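Local coordinates for protein ribokinase, putative (Burkholderia thailandensis, PDB 3B1N) that binds ADP together with the nucleoside analogue mizoribine and probably acts as a nucleoside kinase of the pfkB (ribokinase) family, at residues Leu57-Gly62 / Gln290-Thr295; Arg81-Ala84 / Ser88-Tyr91; Leu259-Glu264 / Pro294-Ile299. One frame throughout, in Å; residues are numbered along the deposited sequence.

Interaction 1. Residues Leu57-Gly62 / Gln290-Thr295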
# COMPACT_ATOMS: atom_id res chain seq x y z
N LEU B 57 3.39 23.47 -13.11
CA LEU B 57 4.06 24.67 -13.64
C LEU B 57 3.43 25.01 -15.00
O LEU B 57 3.19 26.21 -15.29
CB LEU B 57 5.56 24.44 -13.67
CG LEU B 57 6.34 25.65 -14.18
CD1 LEU B 57 6.02 26.84 -13.26
CD2 LEU B 57 7.81 25.27 -14.03
N ASN B 58 3.10 24.00 -15.81
CA ASN B 58 2.47 24.18 -17.12
C ASN B 58 1.07 24.77 -17.01
O ASN B 58 0.66 25.65 -17.83
CB ASN B 58 2.48 22.84 -17.87
CG ASN B 58 2.14 22.98 -19.33
OD1 ASN B 58 2.85 23.70 -20.06
ND2 ASN B 58 1.07 22.34 -19.76
N LEU B 59 0.29 24.34 -16.02
CA LEU B 59 -1.04 24.95 -15.80
C LEU B 59 -0.91 26.44 -15.54
O LEU B 59 -1.82 27.21 -15.89
CB LEU B 59 -1.71 24.34 -14.56
CG LEU B 59 -2.30 22.95 -14.69
CD1 LEU B 59 -2.77 22.52 -13.29
CD2 LEU B 59 -3.46 22.89 -15.70
N LEU B 60 0.17 26.84 -14.90
CA LEU B 60 0.36 28.27 -14.52
C LEU B 60 0.89 29.09 -15.72
O LEU B 60 1.00 30.33 -15.63
CB LEU B 60 1.25 28.41 -13.32
CG LEU B 60 0.60 27.92 -12.00
CD1 LEU B 60 1.62 27.64 -10.93
CD2 LEU B 60 -0.44 29.03 -11.55
N GLY B 61 1.19 28.41 -16.82
CA GLY B 61 1.77 29.08 -18.01
C GLY B 61 3.28 29.20 -17.96
O GLY B 61 3.87 29.99 -18.72
N GLY B 62 3.96 28.43 -17.10
CA GLY B 62 5.42 28.42 -17.03
C GLY B 62 5.97 27.45 -18.09
O GLY B 62 5.19 26.78 -18.74
N GLN B 290 -2.60 14.52 -11.53
CA GLN B 290 -2.63 15.51 -12.62
C GLN B 290 -4.00 15.66 -13.28
O GLN B 290 -4.10 16.20 -14.38
CB GLN B 290 -1.59 15.16 -13.70
CG GLN B 290 -0.13 15.09 -13.22
CD GLN B 290 0.78 14.56 -14.34
OE1 GLN B 290 0.49 14.80 -15.55
NE2 GLN B 290 1.90 13.96 -13.98
N THR B 291 -5.09 15.25 -12.63
CA THR B 291 -6.36 15.37 -13.36
C THR B 291 -7.05 16.71 -13.16
O THR B 291 -7.84 17.12 -14.04
CB THR B 291 -7.28 14.19 -13.12
OG1 THR B 291 -7.80 14.25 -11.78
CG2 THR B 291 -6.52 12.91 -13.31
N TYR B 292 -6.75 17.41 -12.06
CA TYR B 292 -7.18 18.81 -11.93
C TYR B 292 -6.71 19.62 -13.13
O TYR B 292 -5.58 19.47 -13.59
CB TYR B 292 -6.73 19.42 -10.60
CG TYR B 292 -5.26 19.81 -10.48
CD1 TYR B 292 -4.23 18.87 -10.64
CD2 TYR B 292 -4.90 21.14 -10.21
CE1 TYR B 292 -2.90 19.27 -10.51
CE2 TYR B 292 -3.59 21.55 -10.08
CZ TYR B 292 -2.58 20.57 -10.26
OH TYR B 292 -1.28 20.99 -10.15
N ALA B 293 -7.62 20.38 -13.72
CA ALA B 293 -7.27 21.13 -14.91
C ALA B 293 -7.89 22.54 -14.88
O ALA B 293 -8.63 22.92 -15.84
CB ALA B 293 -7.71 20.34 -16.18
N PRO B 294 -7.60 23.34 -13.84
CA PRO B 294 -8.03 24.73 -13.81
C PRO B 294 -7.43 25.54 -14.97
O PRO B 294 -6.27 25.34 -15.37
CB PRO B 294 -7.51 25.25 -12.46
CG PRO B 294 -6.22 24.42 -12.27
CD PRO B 294 -6.60 23.05 -12.78
N THR B 295 -8.23 26.45 -15.51
CA THR B 295 -7.69 27.41 -16.42
C THR B 295 -6.86 28.40 -15.64
O THR B 295 -6.95 28.56 -14.40
CB THR B 295 -8.78 28.19 -17.18
OG1 THR B 295 -9.50 28.99 -16.26
CG2 THR B 295 -9.70 27.23 -17.93
O HOH W 1 -4.32 26.19 -17.06
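The ring of Y292 presents one face to L59, whose CD1 methyl sits over it toward the hydroxyl end, with L59 CD1 lying 3.5 Å from Y292 CE2. The same methyl also touches the puckered ring of P294, L59 CD1 lying 3.9 Å from P294 CD, so it sits in the corner formed by the two rings. Y292 CG stands between its own backbone N and carbonyl carbon (chi1 76°), which folds the ring back alongside the loop to meet the leucine. The other branch of L59 goes to the backbone, CD2 coming 3.7 Å from P294 O. One water bridges the main chains, 2.9 Å from L59 O and 2.7 Å from P294 O, but it has further acceptors to serve and cannot satisfy them all at once. M279 of helix 269-284 touches both L59 and Y292, and Y55 OH bonds to Y292 O. The contact ties the C-terminal end of helix 49-59, closed at G61 by a Schellman motif, to the loop leading into helix 296-307. The side chains meet through apolar groups alone, so van der Waals packing of L59 carries the contact; the water bridge is at most a shared link.

Interaction 2. Residues Arg81-Ala84 / Ser88-Tyr91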
# COMPACT_ATOMS: atom_id res chain seq x y z
N ARG B 81 0.78 12.48 -24.14
CA ARG B 81 0.19 13.44 -23.22
C ARG B 81 1.05 14.71 -23.12
O ARG B 81 0.53 15.82 -23.10
CB ARG B 81 0.07 12.80 -21.85
CG ARG B 81 -0.29 13.78 -20.74
CD ARG B 81 -0.35 13.03 -19.43
NE ARG B 81 -0.70 13.92 -18.30
CZ ARG B 81 -1.93 14.32 -18.06
NH1 ARG B 81 -2.89 13.95 -18.89
NH2 ARG B 81 -2.22 15.10 -17.02
N MET B 82 2.38 14.55 -23.11
CA MET B 82 3.25 15.70 -23.01
C MET B 82 3.05 16.55 -24.24
O MET B 82 2.93 17.78 -24.12
CB MET B 82 4.69 15.22 -22.92
CG MET B 82 4.96 14.69 -21.55
SD MET B 82 6.65 14.09 -21.43
CE MET B 82 7.56 15.60 -21.62
N ASP B 83 2.93 15.92 -25.40
CA ASP B 83 2.70 16.65 -26.65
C ASP B 83 1.38 17.42 -26.59
O ASP B 83 1.37 18.61 -26.98
CB ASP B 83 2.67 15.72 -27.86
CG ASP B 83 4.01 15.14 -28.22
OD1 ASP B 83 4.01 14.21 -29.07
OD2 ASP B 83 5.08 15.60 -27.73
N ALA B 84 0.31 16.78 -26.11
CA ALA B 84 -1.02 17.40 -26.01
C ALA B 84 -0.99 18.60 -25.08
O ALA B 84 -1.70 19.61 -25.31
CB ALA B 84 -2.03 16.38 -25.51
N SER B 88 7.62 20.03 -23.16
CA SER B 88 8.74 19.69 -24.01
C SER B 88 9.25 18.32 -23.59
O SER B 88 9.39 18.08 -22.39
CB SER B 88 9.92 20.64 -23.80
OG SER B 88 10.97 20.25 -24.63
N ARG B 89 9.55 17.49 -24.59
CA ARG B 89 10.17 16.17 -24.36
C ARG B 89 11.68 16.21 -24.51
O ARG B 89 12.32 15.15 -24.55
CB ARG B 89 9.54 15.10 -25.26
CG ARG B 89 8.04 14.89 -24.93
CD ARG B 89 7.33 13.78 -25.74
NE ARG B 89 7.29 14.00 -27.18
CZ ARG B 89 8.09 13.42 -28.07
NH1 ARG B 89 9.06 12.57 -27.70
NH2 ARG B 89 7.94 13.70 -29.36
N GLU B 90 12.25 17.43 -24.52
CA GLU B 90 13.68 17.66 -24.80
C GLU B 90 14.56 16.74 -23.92
O GLU B 90 15.48 16.05 -24.44
CB GLU B 90 14.02 19.15 -24.53
CG GLU B 90 15.48 19.49 -24.72
CD GLU B 90 15.77 20.99 -24.60
OE1 GLU B 90 16.93 21.38 -24.85
OE2 GLU B 90 14.87 21.77 -24.22
N TYR B 91 14.26 16.68 -22.62
CA TYR B 91 15.11 15.96 -21.64
C TYR B 91 14.45 14.70 -21.09
O TYR B 91 14.87 14.19 -20.04
CB TYR B 91 15.50 16.90 -20.48
CG TYR B 91 16.20 18.16 -20.94
CD1 TYR B 91 17.45 18.08 -21.54
CD2 TYR B 91 15.60 19.41 -20.78
CE1 TYR B 91 18.10 19.23 -22.00
CE2 TYR B 91 16.25 20.59 -21.22
CZ TYR B 91 17.50 20.47 -21.83
OH TYR B 91 18.15 21.63 -22.25
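D83 OD2 takes a hydrogen bond from R89 NE at 2.8 Å with an N-H...O angle of 162°, and the pair makes a salt bridge. NE approaches OD2 from the syn side, tilted out of the carboxylate plane, whereas OD2 lies at the edge of the guanidinium and almost exactly in its plane. The two flat groups are turned 61° against each other, so this is a one-point grip through NE and not a side-on pairing of two oxygens with two nitrogens. The other oxygen is farther off, D83 OD1 standing 3.8 Å from R89 NE. A bend at chi3 of R89 (-62°) swings the head of the chain over to the aspartate.

Closer to the backbone, the aliphatic part of the arginine packs on M82. The M82 CE methyl is 3.4 Å from R89 CG, and the sulfur, M82 SD, is 3.8 Å from that same R89 CG. M82 CE also comes within 3.2 Å of S88 O, so the methyl meets both a side chain and the start of a strand. The contact lies within a beta-alpha-beta unit, in which strand 64-71 leads through helix 76-85 to strand 88-95, the edge strand of the large sheet; here the last turns of the helix meet the beginning of the returning strand. M82 is buried, and M66 of strand 64-71 touches it as well.

At S88 the chain makes an ST turn, E90 N donating to S88 OG at 3.1 Å, and it then turns a corner at E90 and Y91. E90 CG lies over the centre of the Y91 ring, and E90 OE2 forms a salt bridge with R65. D83 and R89 are exposed, so solvent probably weakens the attraction of their charges.

Interaction 3. Residues Leu259-Glu264 / Pro294-Ile299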
# COMPACT_ATOMS: atom_id res chain seq x y z
N LEU B 259 5.24 27.03 -6.25
CA LEU B 259 6.42 27.69 -5.67
C LEU B 259 7.42 28.04 -6.75
O LEU B 259 7.93 29.18 -6.75
CB LEU B 259 7.04 26.79 -4.63
CG LEU B 259 7.82 27.57 -3.60
CD1 LEU B 259 6.84 28.23 -2.63
CD2 LEU B 259 8.74 26.61 -2.84
N LEU B 260 7.72 27.11 -7.67
CA LEU B 260 8.69 27.36 -8.75
C LEU B 260 8.19 28.53 -9.62
O LEU B 260 9.00 29.38 -10.02
CB LEU B 260 8.90 26.12 -9.64
CG LEU B 260 9.68 25.02 -8.96
CD1 LEU B 260 9.43 23.76 -9.79
CD2 LEU B 260 11.17 25.41 -9.00
N TYR B 261 6.89 28.59 -9.91
CA TYR B 261 6.38 29.69 -10.74
C TYR B 261 6.60 31.01 -9.99
O TYR B 261 7.06 32.01 -10.59
CB TYR B 261 4.87 29.49 -10.99
CG TYR B 261 4.29 30.54 -11.88
CD1 TYR B 261 4.37 30.40 -13.26
CD2 TYR B 261 3.71 31.69 -11.33
CE1 TYR B 261 3.85 31.34 -14.10
CE2 TYR B 261 3.18 32.67 -12.18
CZ TYR B 261 3.26 32.47 -13.55
OH TYR B 261 2.73 33.44 -14.40
N GLY B 262 6.28 31.02 -8.69
CA GLY B 262 6.45 32.26 -7.89
C GLY B 262 7.92 32.68 -7.86
O GLY B 262 8.23 33.88 -8.04
N ILE B 263 8.86 31.75 -7.65
CA ILE B 263 10.29 32.11 -7.54
C ILE B 263 10.72 32.71 -8.91
O ILE B 263 11.36 33.79 -8.96
CB ILE B 263 11.13 30.87 -7.20
CG1 ILE B 263 10.79 30.45 -5.76
CG2 ILE B 263 12.65 31.14 -7.32
CD1 ILE B 263 11.34 28.99 -5.44
N GLU B 264 10.40 32.03 -10.01
CA GLU B 264 10.76 32.48 -11.35
C GLU B 264 10.31 33.92 -11.60
O GLU B 264 11.05 34.70 -12.20
CB GLU B 264 10.11 31.54 -12.41
CG GLU B 264 10.15 32.09 -13.82
CD GLU B 264 9.49 31.20 -14.85
OE1 GLU B 264 8.71 30.26 -14.51
OE2 GLU B 264 9.74 31.51 -16.05
N PRO B 294 -7.60 23.34 -13.84
CA PRO B 294 -8.03 24.73 -13.81
C PRO B 294 -7.43 25.54 -14.97
O PRO B 294 -6.27 25.34 -15.37
CB PRO B 294 -7.51 25.25 -12.46
CG PRO B 294 -6.22 24.42 -12.27
CD PRO B 294 -6.60 23.05 -12.78
N THR B 295 -8.23 26.45 -15.51
CA THR B 295 -7.69 27.41 -16.42
C THR B 295 -6.86 28.40 -15.64
O THR B 295 -6.95 28.56 -14.40
CB THR B 295 -8.78 28.19 -17.18
OG1 THR B 295 -9.50 28.99 -16.26
CG2 THR B 295 -9.70 27.23 -17.93
N ARG B 296 -6.01 29.08 -16.37
CA ARG B 296 -5.20 30.05 -15.71
C ARG B 296 -6.04 31.18 -15.08
O ARG B 296 -5.76 31.63 -13.98
CB ARG B 296 -4.17 30.61 -16.70
CG ARG B 296 -3.26 31.54 -16.04
CD ARG B 296 -2.27 30.73 -15.27
NE ARG B 296 -1.19 31.52 -14.69
CZ ARG B 296 -1.35 32.29 -13.63
NH1 ARG B 296 -2.55 32.38 -13.08
NH2 ARG B 296 -0.33 32.96 -13.14
N ALA B 297 -7.11 31.58 -15.78
CA ALA B 297 -8.05 32.58 -15.21
C ALA B 297 -8.69 32.07 -13.92
O ALA B 297 -8.79 32.85 -12.95
CB ALA B 297 -9.14 32.97 -16.23
N GLU B 298 -9.09 30.80 -13.89
CA GLU B 298 -9.64 30.17 -12.65
C GLU B 298 -8.65 30.18 -11.48
O GLU B 298 -9.00 30.47 -10.34
CB GLU B 298 -10.10 28.73 -12.92
CG GLU B 298 -11.47 28.63 -13.67
CD GLU B 298 -11.74 27.24 -14.27
OE1 GLU B 298 -10.85 26.35 -14.21
OE2 GLU B 298 -12.84 27.01 -14.83
N ILE B 299 -7.38 29.90 -11.77
CA ILE B 299 -6.37 29.99 -10.74
C ILE B 299 -6.29 31.39 -10.13
O ILE B 299 -6.30 31.54 -8.90
CB ILE B 299 -4.97 29.53 -11.27
CG1 ILE B 299 -5.03 28.05 -11.63
CG2 ILE B 299 -3.90 29.77 -10.18
CD1 ILE B 299 -3.82 27.50 -12.43
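The backbones stay well apart, the closest CA atoms being those of Y261 and R296 at 12.6 Å. Segment 259-264 is the last part of helix 251-264, while helix 296-307 only begins in segment 294-299. The start of that second helix is secured by a capping box: E298 N donates to T295 OG1 at 3.0 Å, and T295 N donates back to E298 OE1 at 2.9 Å.

Of the two segments, Y261 and R296 alone reach each other. Both leave the backbone with CG anti to N and advance from opposite directions; a bend at chi2 of R296 (78°) helps bring its guanidinium to the tyrosine. They meet where R296 NH2 donates a weak hydrogen bond to Y261 OH, 3.3 Å long but fairly straight at 161°. Y261 OH lies at the edge of the guanidinium, in its plane, with the ring plane turned 80° from it. This is the lesser hold on the arginine: R296 NH1 forms a salt bridge with D300 and R296 NE bonds to L60 O, so NH1 and NE hold the guanidinium, and NH2 adds a weak third bond.

Y261 stacks with H265 and touches L57 of helix 49-59 and L275 of helix 269-284. On the inner side of helix 251-264, L260 and I263 pack against strands 138-141 and 163-165, while I299 reaches L275 and L278, so helix 269-284 contacts both partners.

Overall arrangement
The end of helix 49-59 joins interactions 1 and 3, while Q290 links interaction 1 to interaction 2. Interactions 1 and 3, with centres about 8 Å apart, share P294 and T295; L60 O of interaction 1 accepts a probable hydrogen bond from R296 NE of interaction 3 at 2.7 Å, while L57 CD1 packs on Y261 CB. Interaction 2, nested in sequence inside the loop closed by interaction 1, touches it through R81 NH2 and Q290 OE1, a probable hydrogen bond of 3.1 Å. Q290 NE2 also bonds to N52 of the nucleoside pocket. Y292 is second shell at closest, its side chain about 7 Å from those of N52 and D253 and about 10 Å from ADP; interaction 3 is away from the site.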